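Local atomic coordinates of N-acetylneuraminate lyase (Fusobacterium nucleatum subsp. nucleatum ATCC 25586, PDB entry 5ZKA), a protein that belongs to the dihydrodipicolinate synthetase family of TIM-barrel proteins and is named as a lyase of the aldolase kind. Residues V27-G33 and D278-K284; G33-E37 and E72-V76; E270-E275 and A297-H301. All blocks are in the same frame, centred on the assembly; numbering follows the deposited sequence.

Contact 1 of 3, residues V27-G33 and D278-K284; sequences VPYNEDG and DAGYCRK
Y29 and Y281 pair through their backbones in both directions, a single antiparallel hydrogen-bonded bridge between two loops. Y281 N reaches Y29 O at 2.8 Å, while Y29 N reaches Y281 O at 3.2 Å. Beyond this bridge, R283 crosses the Y29 side chain at about a right angle: its CG sits over the centre of the phenol ring, 3.7 Å from the centroid and only 8° off the normal, a CH-pi contact. V27 CG1 lies against the opposite face, toward the rim, so the ring is clamped between an aliphatic arm and a valine methyl. R283 then bends at chi2 and again at chi3, which brings NH1 back to G33 O at 2.8 Å. That donor stands above the carbonyl plane, and its N-H...O angle of 131° is far from straight. At the other end P28 CB presses on A279 O at 3.2 Å. E31 runs alongside Y281, with CG 3.5 Å from CE2 of that ring.

The second shell fixes these groups. Y29 OH bonds to G63 O, R283 NH1 also forms a salt bridge with E72, and K269 NZ bonds to both V27 O and Y281 O. The N30 to G33 type I turn, closed by G33 N to N30 O, presents the G33 carbonyl to the arginine. The loop after strand 20-24 is thereby tied to the one between helices 264-274 and 291-304. E72 probably balances the R283 charge, while the G33 carbonyl takes a second bond from NH1, and the aliphatic part of the arginine is left to cover the tyrosine.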
ATOM      1  N   VAL A  27      18.424  15.212  15.051  1.00 28.48           N
ATOM      2  CA  VAL A  27      19.639  15.861  15.526  1.00 29.83           C
ATOM      3  C   VAL A  27      19.331  17.331  15.750  1.00 27.53           C
ATOM      4  O   VAL A  27      18.777  17.980  14.859  1.00 29.69           O
ATOM      5  CB  VAL A  27      20.812  15.704  14.542  1.00 29.30           C
ATOM      6  CG1 VAL A  27      22.040  16.471  15.063  1.00 28.70           C
ATOM      7  CG2 VAL A  27      21.129  14.233  14.358  1.00 35.07           C
ATOM      8  N   PRO A  28      19.645  17.891  16.926  1.00 31.45           N
ATOM      9  CA  PRO A  28      19.425  19.321  17.139  1.00 33.82           C
ATOM     10  C   PRO A  28      20.630  20.134  16.704  1.00 32.95           C
ATOM     11  O   PRO A  28      21.774  19.845  17.083  1.00 32.17           O
ATOM     12  CB  PRO A  28      19.179  19.418  18.650  1.00 34.88           C
ATOM     13  CG  PRO A  28      19.969  18.294  19.226  1.00 36.63           C
ATOM     14  CD  PRO A  28      20.007  17.193  18.171  1.00 33.61           C
ATOM     15  N   TYR A  29      20.373  21.155  15.898  1.00 30.87           N
ATOM     16  CA  TYR A  29      21.411  22.017  15.358  1.00 29.74           C
ATOM     17  C   TYR A  29      21.263  23.413  15.940  1.00 30.93           C
ATOM     18  O   TYR A  29      20.155  23.853  16.254  1.00 35.46           O
ATOM     19  CB  TYR A  29      21.342  22.068  13.823  1.00 30.93           C
ATOM     20  CG  TYR A  29      21.550  20.716  13.186  1.00 28.90           C
ATOM     21  CD1 TYR A  29      22.835  20.201  13.005  1.00 28.32           C
ATOM     22  CD2 TYR A  29      20.465  19.938  12.786  1.00 31.37           C
ATOM     23  CE1 TYR A  29      23.035  18.940  12.435  1.00 28.02           C
ATOM     24  CE2 TYR A  29      20.650  18.679  12.209  1.00 30.11           C
ATOM     25  CZ  TYR A  29      21.936  18.188  12.035  1.00 31.42           C
ATOM     26  OH  TYR A  29      22.112  16.944  11.475  1.00 34.11           O
ATOM     27  N   ASN A  30      22.394  24.097  16.107  1.00 32.18           N
ATOM     28  CA  ASN A  30      22.376  25.488  16.524  1.00 37.08           C
ATOM     29  C   ASN A  30      22.021  26.377  15.332  1.00 41.78           C
ATOM     30  O   ASN A  30      21.845  25.904  14.203  1.00 38.00           O
ATOM     31  CB  ASN A  30      23.724  25.877  17.128  1.00 37.54           C
ATOM     32  CG  ASN A  30      24.050  25.079  18.373  1.00 45.29           C
ATOM     33  OD1 ASN A  30      23.222  24.971  19.277  1.00 45.32           O
ATOM     34  ND2 ASN A  30      25.257  24.516  18.428  1.00 42.87           N
ATOM     35  N   GLU A  31      21.924  27.685  15.588  1.00 44.23           N
ATOM     36  CA  GLU A  31      21.571  28.627  14.527  1.00 47.44           C
ATOM     37  C   GLU A  31      22.546  28.539  13.357  1.00 48.08           C
ATOM     38  O   GLU A  31      22.133  28.577  12.190  1.00 47.82           O
ATOM     39  CB  GLU A  31      21.528  30.050  15.084  1.00 55.15           C
ATOM     40  CG  GLU A  31      20.266  30.377  15.871  1.00 70.16           C
ATOM     41  CD  GLU A  31      20.541  31.289  17.057  1.00 83.52           C
ATOM     42  OE1 GLU A  31      19.889  31.116  18.112  1.00 82.61           O
ATOM     43  OE2 GLU A  31      21.418  32.173  16.935  1.00 88.44           O
ATOM     44  N   ASP A  32      23.842  28.405  13.645  1.00 39.88           N
ATOM     45  CA  ASP A  32      24.858  28.353  12.599  1.00 42.12           C
ATOM     46  C   ASP A  32      25.006  26.964  11.980  1.00 39.08           C
ATOM     47  O   ASP A  32      25.959  26.739  11.222  1.00 43.09           O
ATOM     48  CB  ASP A  32      26.203  28.839  13.152  1.00 48.13           C
ATOM     49  CG  ASP A  32      26.827  27.865  14.152  1.00 53.53           C
ATOM     50  OD1 ASP A  32      26.103  27.025  14.720  1.00 50.48           O
ATOM     51  OD2 ASP A  32      28.054  27.951  14.377  1.00 58.36           O
ATOM     52  N   GLY A  33      24.085  26.038  12.275  1.00 39.02           N
ATOM     53  CA  GLY A  33      24.144  24.693  11.743  1.00 38.17           C
ATOM     54  C   GLY A  33      25.016  23.718  12.508  1.00 37.94           C
ATOM     55  O   GLY A  33      24.994  22.522  12.195  1.00 37.06           O
ATOM     56  N   ASP A 278      15.544  19.413  24.442  1.00 34.62           N
ATOM     57  CA  ASP A 278      16.087  20.546  23.688  1.00 37.21           C
ATOM     58  C   ASP A 278      16.435  20.088  22.271  1.00 37.78           C
ATOM     59  O   ASP A 278      17.577  19.718  21.962  1.00 38.91           O
ATOM     60  CB  ASP A 278      17.299  21.131  24.408  1.00 42.99           C
ATOM     61  CG  ASP A 278      17.985  22.231  23.611  1.00 52.98           C
ATOM     62  OD1 ASP A 278      17.320  22.865  22.761  1.00 57.22           O
ATOM     63  OD2 ASP A 278      19.195  22.460  23.842  1.00 54.98           O
ATOM     64  N   ALA A 279      15.447  20.154  21.383  1.00 31.37           N
ATOM     65  CA  ALA A 279      15.590  19.646  20.022  1.00 29.89           C
ATOM     66  C   ALA A 279      16.154  20.668  19.034  1.00 35.17           C
ATOM     67  O   ALA A 279      16.266  20.350  17.843  1.00 35.44           O
ATOM     68  CB  ALA A 279      14.246  19.129  19.509  1.00 30.70           C
ATOM     69  N   GLY A 280      16.506  21.873  19.480  1.00 37.45           N
ATOM     70  CA  GLY A 280      17.270  22.786  18.625  1.00 37.45           C
ATOM     71  C   GLY A 280      16.541  23.214  17.356  1.00 39.69           C
ATOM     72  O   GLY A 280      15.307  23.227  17.282  1.00 36.03           O
ATOM     73  N   TYR A 281      17.327  23.573  16.340  1.00 37.00           N
ATOM     74  CA  TYR A 281      16.837  24.072  15.060  1.00 35.50           C
ATOM     75  C   TYR A 281      17.088  23.051  13.962  1.00 33.27           C
ATOM     76  O   TYR A 281      17.800  22.064  14.148  1.00 30.80           O
ATOM     77  CB  TYR A 281      17.515  25.397  14.680  1.00 37.84           C
ATOM     78  CG  TYR A 281      17.362  26.486  15.721  1.00 42.19           C
ATOM     79  CD1 TYR A 281      16.133  27.099  15.938  1.00 49.71           C
ATOM     80  CD2 TYR A 281      18.438  26.889  16.489  1.00 43.10           C
ATOM     81  CE1 TYR A 281      15.986  28.091  16.894  1.00 52.24           C
ATOM     82  CE2 TYR A 281      18.300  27.878  17.446  1.00 50.42           C
ATOM     83  CZ  TYR A 281      17.072  28.473  17.644  1.00 54.45           C
ATOM     84  OH  TYR A 281      16.937  29.459  18.593  1.00 58.49           O
ATOM     85  N   CYS A 282      16.482  23.303  12.802  1.00 36.02           N
ATOM     86  CA  CYS A 282      16.769  22.530  11.605  1.00 32.23           C
ATOM     87  C   CYS A 282      17.888  23.204  10.822  1.00 25.75           C
ATOM     88  O   CYS A 282      18.153  24.397  10.984  1.00 35.96           O
ATOM     89  CB  CYS A 282      15.529  22.404  10.722  1.00 37.68           C
ATOM     90  SG  CYS A 282      14.189  21.433  11.455  1.00 40.60           S
ATOM     91  N   ARG A 283      18.526  22.428   9.942  1.00 30.37           N
ATOM     92  CA  ARG A 283      19.603  22.970   9.112  1.00 31.54           C
ATOM     93  C   ARG A 283      19.023  23.902   8.052  1.00 32.67           C
ATOM     94  O   ARG A 283      18.032  23.563   7.399  1.00 37.15           O
ATOM     95  CB  ARG A 283      20.382  21.835   8.442  1.00 32.94           C
ATOM     96  CG  ARG A 283      21.404  21.125   9.336  1.00 37.31           C
ATOM     97  CD  ARG A 283      22.591  22.034   9.671  1.00 30.27           C
ATOM     98  NE  ARG A 283      23.437  22.263   8.495  1.00 28.36           N
ATOM     99  CZ  ARG A 283      24.753  22.070   8.450  1.00 34.12           C
ATOM    100  NH1 ARG A 283      25.416  21.676   9.534  1.00 35.02           N
ATOM    101  NH2 ARG A 283      25.414  22.298   7.319  1.00 35.11           N
ATOM    102  N   LYS A 284      19.634  25.071   7.870  1.00 33.56           N
ATOM    103  CA  LYS A 284      19.228  25.912   6.757  1.00 35.32           C
ATOM    104  C   LYS A 284      19.456  25.156   5.449  1.00 38.75           C
ATOM    105  O   LYS A 284      20.399  24.368   5.342  1.00 37.96           O
ATOM    106  CB  LYS A 284      20.001  27.224   6.754  1.00 35.33           C
ATOM    107  CG  LYS A 284      19.582  28.168   7.862  1.00 38.35           C
ATOM    108  CD  LYS A 284      20.455  29.390   7.887  1.00 43.98           C
ATOM    109  CE  LYS A 284      20.521  29.968   9.287  1.00 59.14           C
ATOM    110  NZ  LYS A 284      21.471  31.108   9.354  1.00 66.30           N
TER

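Contact 2 of 3, residues G33-E37 and E72-V76; sequences GSINE and EKKRV
I35 and E72 bring the two backbones closest, with CA atoms 7.3 Å apart, where the end of a loop meets helix 70-84. In this TIM-barrel protein the loop follows strand 20-24 and leads into helix 37-49, so the contact joins the start of one barrel helix to the next helix along the chain. I35 points at helix 70-84 and touches it through one atom, CD1. This methyl lies 3.4 Å from E72 O, with R75 CB at 3.8 Å and V76 CG2 at 3.9 Å beside it. The E72 side chain runs extended past the isoleucine; its OE1, already paired with R283, also takes the backbone N-H of S69, which helps hold the carboxylate beyond the apolar patch.

The polar half of the contact is the salt bridge between E37 and R75. E37 has CG anti to its backbone N (chi1 172°) and stays extended, which carries the carboxylate across to the arginine. R75 NH2 donates to E37 OE1 at 2.7 Å, approaching from above the carboxylate plane, and the two flat groups stand 68° apart. The arginine's other terminal nitrogen, NH1, pairs with E78 on the same helix, so the guanidinium sits between two acids. Just before E37, N36 is the N-cap of helix 37-49: its OD1 takes the backbone N-H of G39, while its ND2 is held by D278. A water completes the link between E37 and R75, lying at the edge of the guanidinium in its plane, accepting from R75 NE at 2.8 Å and donating to E37 OE1 at 2.9 Å.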
ATOM      1  N   GLY A  33      24.085  26.038  12.275  1.00 39.02           N
ATOM      2  CA  GLY A  33      24.144  24.693  11.743  1.00 38.17           C
ATOM      3  C   GLY A  33      25.016  23.718  12.508  1.00 37.94           C
ATOM      4  O   GLY A  33      24.994  22.522  12.195  1.00 37.06           O
ATOM      5  N   SER A  34      25.781  24.172  13.497  1.00 36.52           N
ATOM      6  CA  SER A  34      26.613  23.244  14.246  1.00 36.94           C
ATOM      7  C   SER A  34      25.745  22.366  15.148  1.00 38.34           C
ATOM      8  O   SER A  34      24.609  22.705  15.486  1.00 37.94           O
ATOM      9  CB  SER A  34      27.660  24.000  15.074  1.00 40.89           C
ATOM     10  OG  SER A  34      27.026  24.820  16.035  1.00 38.91           O
ATOM     11  N   ILE A  35      26.300  21.215  15.531  1.00 36.50           N
ATOM     12  CA  ILE A  35      25.561  20.245  16.335  1.00 34.26           C
ATOM     13  C   ILE A  35      25.405  20.746  17.766  1.00 33.33           C
ATOM     14  O   ILE A  35      26.356  21.252  18.373  1.00 36.88           O
ATOM     15  CB  ILE A  35      26.297  18.896  16.309  1.00 36.32           C
ATOM     16  CG1 ILE A  35      26.418  18.385  14.874  1.00 40.36           C
ATOM     17  CG2 ILE A  35      25.603  17.889  17.208  1.00 36.92           C
ATOM     18  CD1 ILE A  35      27.638  17.535  14.651  1.00 38.77           C
ATOM     19  N   ASN A  36      24.208  20.582  18.328  1.00 37.45           N
ATOM     20  CA  ASN A  36      23.969  20.828  19.756  1.00 33.81           C
ATOM     21  C   ASN A  36      24.130  19.496  20.481  1.00 34.82           C
ATOM     22  O   ASN A  36      23.189  18.698  20.555  1.00 33.41           O
ATOM     23  CB  ASN A  36      22.586  21.444  19.967  1.00 34.51           C
ATOM     24  CG  ASN A  36      22.188  21.573  21.446  1.00 37.41           C
ATOM     25  OD1 ASN A  36      22.949  21.249  22.353  1.00 38.39           O
ATOM     26  ND2 ASN A  36      20.979  22.070  21.677  1.00 42.21           N
ATOM     27  N   GLU A  37      25.327  19.261  21.034  1.00 35.87           N
ATOM     28  CA  GLU A  37      25.629  17.961  21.630  1.00 36.62           C
ATOM     29  C   GLU A  37      24.768  17.680  22.860  1.00 39.10           C
ATOM     30  O   GLU A  37      24.278  16.556  23.034  1.00 35.81           O
ATOM     31  CB  GLU A  37      27.111  17.879  21.988  1.00 39.58           C
ATOM     32  CG  GLU A  37      27.459  16.633  22.780  1.00 50.32           C
ATOM     33  CD  GLU A  37      28.953  16.440  22.955  1.00 60.61           C
ATOM     34  OE1 GLU A  37      29.725  16.911  22.086  1.00 67.80           O
ATOM     35  OE2 GLU A  37      29.346  15.809  23.960  1.00 60.07           O
ATOM     36  N   GLU A  72      30.746  16.598  10.507  1.00 37.27           N
ATOM     37  CA  GLU A  72      29.561  16.702  11.342  1.00 33.48           C
ATOM     38  C   GLU A  72      28.848  15.359  11.446  1.00 34.31           C
ATOM     39  O   GLU A  72      28.368  14.991  12.527  1.00 33.12           O
ATOM     40  CB  GLU A  72      28.650  17.803  10.796  1.00 29.55           C
ATOM     41  CG  GLU A  72      29.166  19.192  11.170  1.00 34.33           C
ATOM     42  CD  GLU A  72      28.502  20.339  10.423  1.00 40.91           C
ATOM     43  OE1 GLU A  72      27.965  20.121   9.316  1.00 37.78           O
ATOM     44  OE2 GLU A  72      28.515  21.472  10.962  1.00 46.81           O
ATOM     45  N   LYS A  73      28.797  14.596  10.342  1.00 29.96           N
ATOM     46  CA  LYS A  73      28.241  13.247  10.417  1.00 28.17           C
ATOM     47  C   LYS A  73      29.011  12.394  11.418  1.00 34.40           C
ATOM     48  O   LYS A  73      28.412  11.669  12.225  1.00 30.14           O
ATOM     49  CB  LYS A  73      28.260  12.576   9.045  1.00 28.21           C
ATOM     50  CG  LYS A  73      27.305  13.184   8.029  1.00 29.02           C
ATOM     51  CD  LYS A  73      27.687  12.711   6.612  1.00 27.60           C
ATOM     52  CE  LYS A  73      26.878  13.409   5.527  1.00 34.31           C
ATOM     53  NZ  LYS A  73      27.145  12.793   4.171  1.00 29.46           N
ATOM     54  N   LYS A  74      30.345  12.467  11.379  1.00 36.37           N
ATOM     55  CA  LYS A  74      31.159  11.672  12.295  1.00 36.14           C
ATOM     56  C   LYS A  74      30.861  12.021  13.752  1.00 33.90           C
ATOM     57  O   LYS A  74      30.782  11.134  14.611  1.00 35.28           O
ATOM     58  CB  LYS A  74      32.643  11.874  11.979  1.00 30.67           C
ATOM     59  CG  LYS A  74      33.089  11.311  10.629  1.00 43.71           C
ATOM     60  CD  LYS A  74      34.573  11.627  10.369  1.00 44.70           C
ATOM     61  CE  LYS A  74      35.097  10.929   9.126  1.00 45.80           C
ATOM     62  NZ  LYS A  74      36.533  11.277   8.879  1.00 45.07           N
ATOM     63  N   ARG A  75      30.702  13.311  14.053  1.00 32.67           N
ATOM     64  CA  ARG A  75      30.461  13.712  15.434  1.00 33.11           C
ATOM     65  C   ARG A  75      29.107  13.208  15.930  1.00 33.74           C
ATOM     66  O   ARG A  75      28.974  12.805  17.092  1.00 37.27           O
ATOM     67  CB  ARG A  75      30.549  15.232  15.565  1.00 34.99           C
ATOM     68  CG  ARG A  75      30.427  15.725  17.007  1.00 41.63           C
ATOM     69  CD  ARG A  75      31.713  15.474  17.806  1.00 51.05           C
ATOM     70  NE  ARG A  75      31.527  15.672  19.247  1.00 57.89           N
ATOM     71  CZ  ARG A  75      31.765  14.742  20.172  1.00 64.50           C
ATOM     72  NH1 ARG A  75      32.213  13.545  19.815  1.00 69.53           N
ATOM     73  NH2 ARG A  75      31.559  15.005  21.460  1.00 61.91           N
ATOM     74  N   VAL A  76      28.090  13.216  15.064  1.00 31.24           N
ATOM     75  CA  VAL A  76      26.795  12.638  15.430  1.00 31.00           C
ATOM     76  C   VAL A  76      26.952  11.161  15.775  1.00 30.06           C
ATOM     77  O   VAL A  76      26.426  10.682  16.786  1.00 35.77           O
ATOM     78  CB  VAL A  76      25.775  12.840  14.295  1.00 32.32           C
ATOM     79  CG1 VAL A  76      24.526  11.984  14.529  1.00 32.25           C
ATOM     80  CG2 VAL A  76      25.410  14.313  14.175  1.00 32.44           C
TER
HETATM   81  O   HOH W   1      30.266  18.165  19.473  1.00 50.05           O

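Contact 3 of 3, residues E270-E275 and A297-H301; sequences EILKLE and AKELH
H301 and E275 make the polar link across this helix pair. H301 NE2 donates to E275 OE2 at 2.6 Å along a nearly straight line, 171° at the hydrogen, and the oxygen lies almost in the imidazole plane. OE2 accepts through its anti lone pair, on the side away from OE1, and the carboxylate is turned 53° from the ring. E275 gets there by folding back at chi2, having just left helical geometry at the end of helix 264-274. Its OE1 is bonded by Y46 OH, so both oxygens of the carboxylate are engaged. The carboxylate would probably favour a positively charged imidazole.

The ring itself is packed by a CH-pi contact: L274 CB stands over the centre of one face, 3.9 Å from the centroid. The side chains of L274 and H301 run antiparallel alongside one another, and L274 CD1 meets H301 CB at 3.6 Å and touches K298 CA as well. These residues belong to helix 264-274 and helix 291-304, two late helices of this TIM-barrel family member, whose local axes pass 9.5 Å apart at -59°.

Apolar contacts fill the rest of the crossing. A297 is small enough to let E270 come close, and E270 CG lies 3.6 Å from A297 CB. I271 has its CG2 branch 3.9 Å from H301 CD2, whereas CG1 and CD1 turn toward A297 and L300 with looser spacing. I271 also rests on I225 of helix 223-237 and on L305 near the chain's end.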
ATOM      1  N   GLU A 270       9.435  20.536  17.599  1.00 29.30           N
ATOM      2  CA  GLU A 270       8.656  21.378  18.505  1.00 34.12           C
ATOM      3  C   GLU A 270       7.974  20.548  19.588  1.00 29.91           C
ATOM      4  O   GLU A 270       7.916  20.967  20.749  1.00 31.11           O
ATOM      5  CB  GLU A 270       7.625  22.195  17.723  1.00 36.28           C
ATOM      6  CG  GLU A 270       6.819  23.186  18.577  1.00 36.45           C
ATOM      7  CD  GLU A 270       7.662  24.324  19.160  1.00 46.76           C
ATOM      8  OE1 GLU A 270       8.829  24.508  18.745  1.00 46.85           O
ATOM      9  OE2 GLU A 270       7.140  25.044  20.035  1.00 53.24           O
ATOM     10  N   ILE A 271       7.447  19.374  19.233  1.00 27.54           N
ATOM     11  CA  ILE A 271       6.807  18.523  20.232  1.00 30.20           C
ATOM     12  C   ILE A 271       7.835  17.992  21.226  1.00 29.09           C
ATOM     13  O   ILE A 271       7.555  17.866  22.424  1.00 30.36           O
ATOM     14  CB  ILE A 271       6.039  17.385  19.532  1.00 31.78           C
ATOM     15  CG1 ILE A 271       4.848  17.974  18.772  1.00 35.48           C
ATOM     16  CG2 ILE A 271       5.563  16.349  20.552  1.00 29.53           C
ATOM     17  CD1 ILE A 271       4.025  16.964  17.985  1.00 35.05           C
ATOM     18  N   LEU A 272       9.039  17.660  20.746  1.00 29.33           N
ATOM     19  CA  LEU A 272      10.096  17.267  21.668  1.00 28.16           C
ATOM     20  C   LEU A 272      10.363  18.378  22.671  1.00 33.33           C
ATOM     21  O   LEU A 272      10.540  18.113  23.863  1.00 32.53           O
ATOM     22  CB  LEU A 272      11.362  16.899  20.890  1.00 28.04           C
ATOM     23  CG  LEU A 272      11.369  15.499  20.249  1.00 28.35           C
ATOM     24  CD1 LEU A 272      12.498  15.332  19.223  1.00 23.96           C
ATOM     25  CD2 LEU A 272      11.476  14.421  21.323  1.00 25.89           C
ATOM     26  N   LYS A 273      10.366  19.635  22.216  1.00 34.95           N
ATOM     27  CA  LYS A 273      10.586  20.729  23.158  1.00 34.07           C
ATOM     28  C   LYS A 273       9.445  20.815  24.165  1.00 35.80           C
ATOM     29  O   LYS A 273       9.684  21.032  25.356  1.00 32.83           O
ATOM     30  CB  LYS A 273      10.762  22.055  22.418  1.00 34.13           C
ATOM     31  CG  LYS A 273      11.950  22.068  21.465  1.00 33.74           C
ATOM     32  CD  LYS A 273      12.204  23.443  20.875  1.00 37.63           C
ATOM     33  CE  LYS A 273      13.118  23.335  19.650  1.00 37.90           C
ATOM     34  NZ  LYS A 273      13.192  24.630  18.923  1.00 42.95           N
ATOM     35  N   LEU A 274       8.203  20.613  23.713  1.00 33.07           N
ATOM     36  CA  LEU A 274       7.080  20.561  24.646  1.00 39.80           C
ATOM     37  C   LEU A 274       7.201  19.397  25.623  1.00 39.15           C
ATOM     38  O   LEU A 274       6.607  19.445  26.702  1.00 40.61           O
ATOM     39  CB  LEU A 274       5.752  20.462  23.884  1.00 39.41           C
ATOM     40  CG  LEU A 274       5.302  21.681  23.075  1.00 35.80           C
ATOM     41  CD1 LEU A 274       4.166  21.307  22.143  1.00 32.40           C
ATOM     42  CD2 LEU A 274       4.874  22.825  23.997  1.00 37.59           C
ATOM     43  N   GLU A 275       7.950  18.355  25.273  1.00 35.55           N
ATOM     44  CA  GLU A 275       8.226  17.250  26.181  1.00 38.61           C
ATOM     45  C   GLU A 275       9.495  17.463  26.987  1.00 40.60           C
ATOM     46  O   GLU A 275       9.954  16.531  27.662  1.00 40.38           O
ATOM     47  CB  GLU A 275       8.310  15.932  25.410  1.00 36.49           C
ATOM     48  CG  GLU A 275       6.958  15.448  24.946  1.00 42.36           C
ATOM     49  CD  GLU A 275       6.185  14.756  26.051  1.00 45.90           C
ATOM     50  OE1 GLU A 275       6.684  13.741  26.578  1.00 48.73           O
ATOM     51  OE2 GLU A 275       5.091  15.239  26.409  1.00 44.68           O
ATOM     52  N   ALA A 297       1.387  22.827  16.845  1.00 31.77           N
ATOM     53  CA  ALA A 297       2.129  21.745  17.482  1.00 30.91           C
ATOM     54  C   ALA A 297       1.711  21.595  18.938  1.00 30.73           C
ATOM     55  O   ALA A 297       1.604  20.474  19.450  1.00 31.64           O
ATOM     56  CB  ALA A 297       3.642  21.987  17.365  1.00 25.89           C
ATOM     57  N   LYS A 298       1.452  22.715  19.616  1.00 29.18           N
ATOM     58  CA  LYS A 298       1.008  22.645  21.002  1.00 31.17           C
ATOM     59  C   LYS A 298      -0.326  21.921  21.103  1.00 32.67           C
ATOM     60  O   LYS A 298      -0.563  21.171  22.058  1.00 34.26           O
ATOM     61  CB  LYS A 298       0.919  24.051  21.592  1.00 27.34           C
ATOM     62  CG  LYS A 298       0.417  24.098  23.031  1.00 35.88           C
ATOM     63  CD  LYS A 298       0.505  25.506  23.595  1.00 45.64           C
ATOM     64  CE  LYS A 298      -0.309  25.639  24.888  1.00 52.94           C
ATOM     65  NZ  LYS A 298      -0.234  27.012  25.482  1.00 57.25           N
ATOM     66  N   GLU A 299      -1.194  22.093  20.097  1.00 30.56           N
ATOM     67  CA  GLU A 299      -2.496  21.432  20.140  1.00 34.46           C
ATOM     68  C   GLU A 299      -2.373  19.943  19.851  1.00 35.56           C
ATOM     69  O   GLU A 299      -3.066  19.135  20.485  1.00 33.21           O
ATOM     70  CB  GLU A 299      -3.467  22.093  19.159  1.00 37.66           C
ATOM     71  CG  GLU A 299      -3.950  23.467  19.609  1.00 51.20           C
ATOM     72  CD  GLU A 299      -4.551  23.452  21.010  1.00 61.68           C
ATOM     73  OE1 GLU A 299      -5.584  22.779  21.213  1.00 65.41           O
ATOM     74  OE2 GLU A 299      -3.985  24.109  21.912  1.00 66.26           O
ATOM     75  N   LEU A 300      -1.500  19.569  18.898  1.00 30.55           N
ATOM     76  CA  LEU A 300      -1.221  18.155  18.642  1.00 28.40           C
ATOM     77  C   LEU A 300      -0.655  17.475  19.883  1.00 27.99           C
ATOM     78  O   LEU A 300      -1.032  16.344  20.215  1.00 31.82           O
ATOM     79  CB  LEU A 300      -0.228  18.001  17.485  1.00 28.94           C
ATOM     80  CG  LEU A 300      -0.679  18.416  16.085  1.00 28.45           C
ATOM     81  CD1 LEU A 300       0.493  18.343  15.101  1.00 30.11           C
ATOM     82  CD2 LEU A 300      -1.825  17.537  15.613  1.00 28.70           C
ATOM     83  N   HIS A 301       0.282  18.136  20.560  1.00 26.47           N
ATOM     84  CA  HIS A 301       0.826  17.583  21.793  1.00 31.67           C
ATOM     85  C   HIS A 301      -0.271  17.400  22.844  1.00 34.82           C
ATOM     86  O   HIS A 301      -0.399  16.324  23.444  1.00 33.10           O
ATOM     87  CB  HIS A 301       1.946  18.491  22.301  1.00 32.52           C
ATOM     88  CG  HIS A 301       2.594  18.016  23.564  1.00 34.29           C
ATOM     89  ND1 HIS A 301       2.359  18.607  24.786  1.00 37.20           N
ATOM     90  CD2 HIS A 301       3.467  17.008  23.796  1.00 31.53           C
ATOM     91  CE1 HIS A 301       3.062  17.987  25.717  1.00 37.06           C
ATOM     92  NE2 HIS A 301       3.737  17.008  25.144  1.00 36.57           N
TER

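Overall arrangement
Contacts 1 and 2 are neighbours, with centres about 9 Å apart, and they share G33: the loop from strand 20-24 to helix 37-49 first meets the loop after helix 264-274, then helix 70-84. Along the chain contact 2 is nested inside the span closed by contact 1. Contact 3 lies about 17 Å from contact 1, centre to centre, and its segments alternate with those of contact 1; K273 and L272 touch G280 and A279. Contacts 2 and 3 do not touch, their centres being about 24 Å apart. The early barrel elements are thus connected to the C-terminal helices partly through the loop region 278-284.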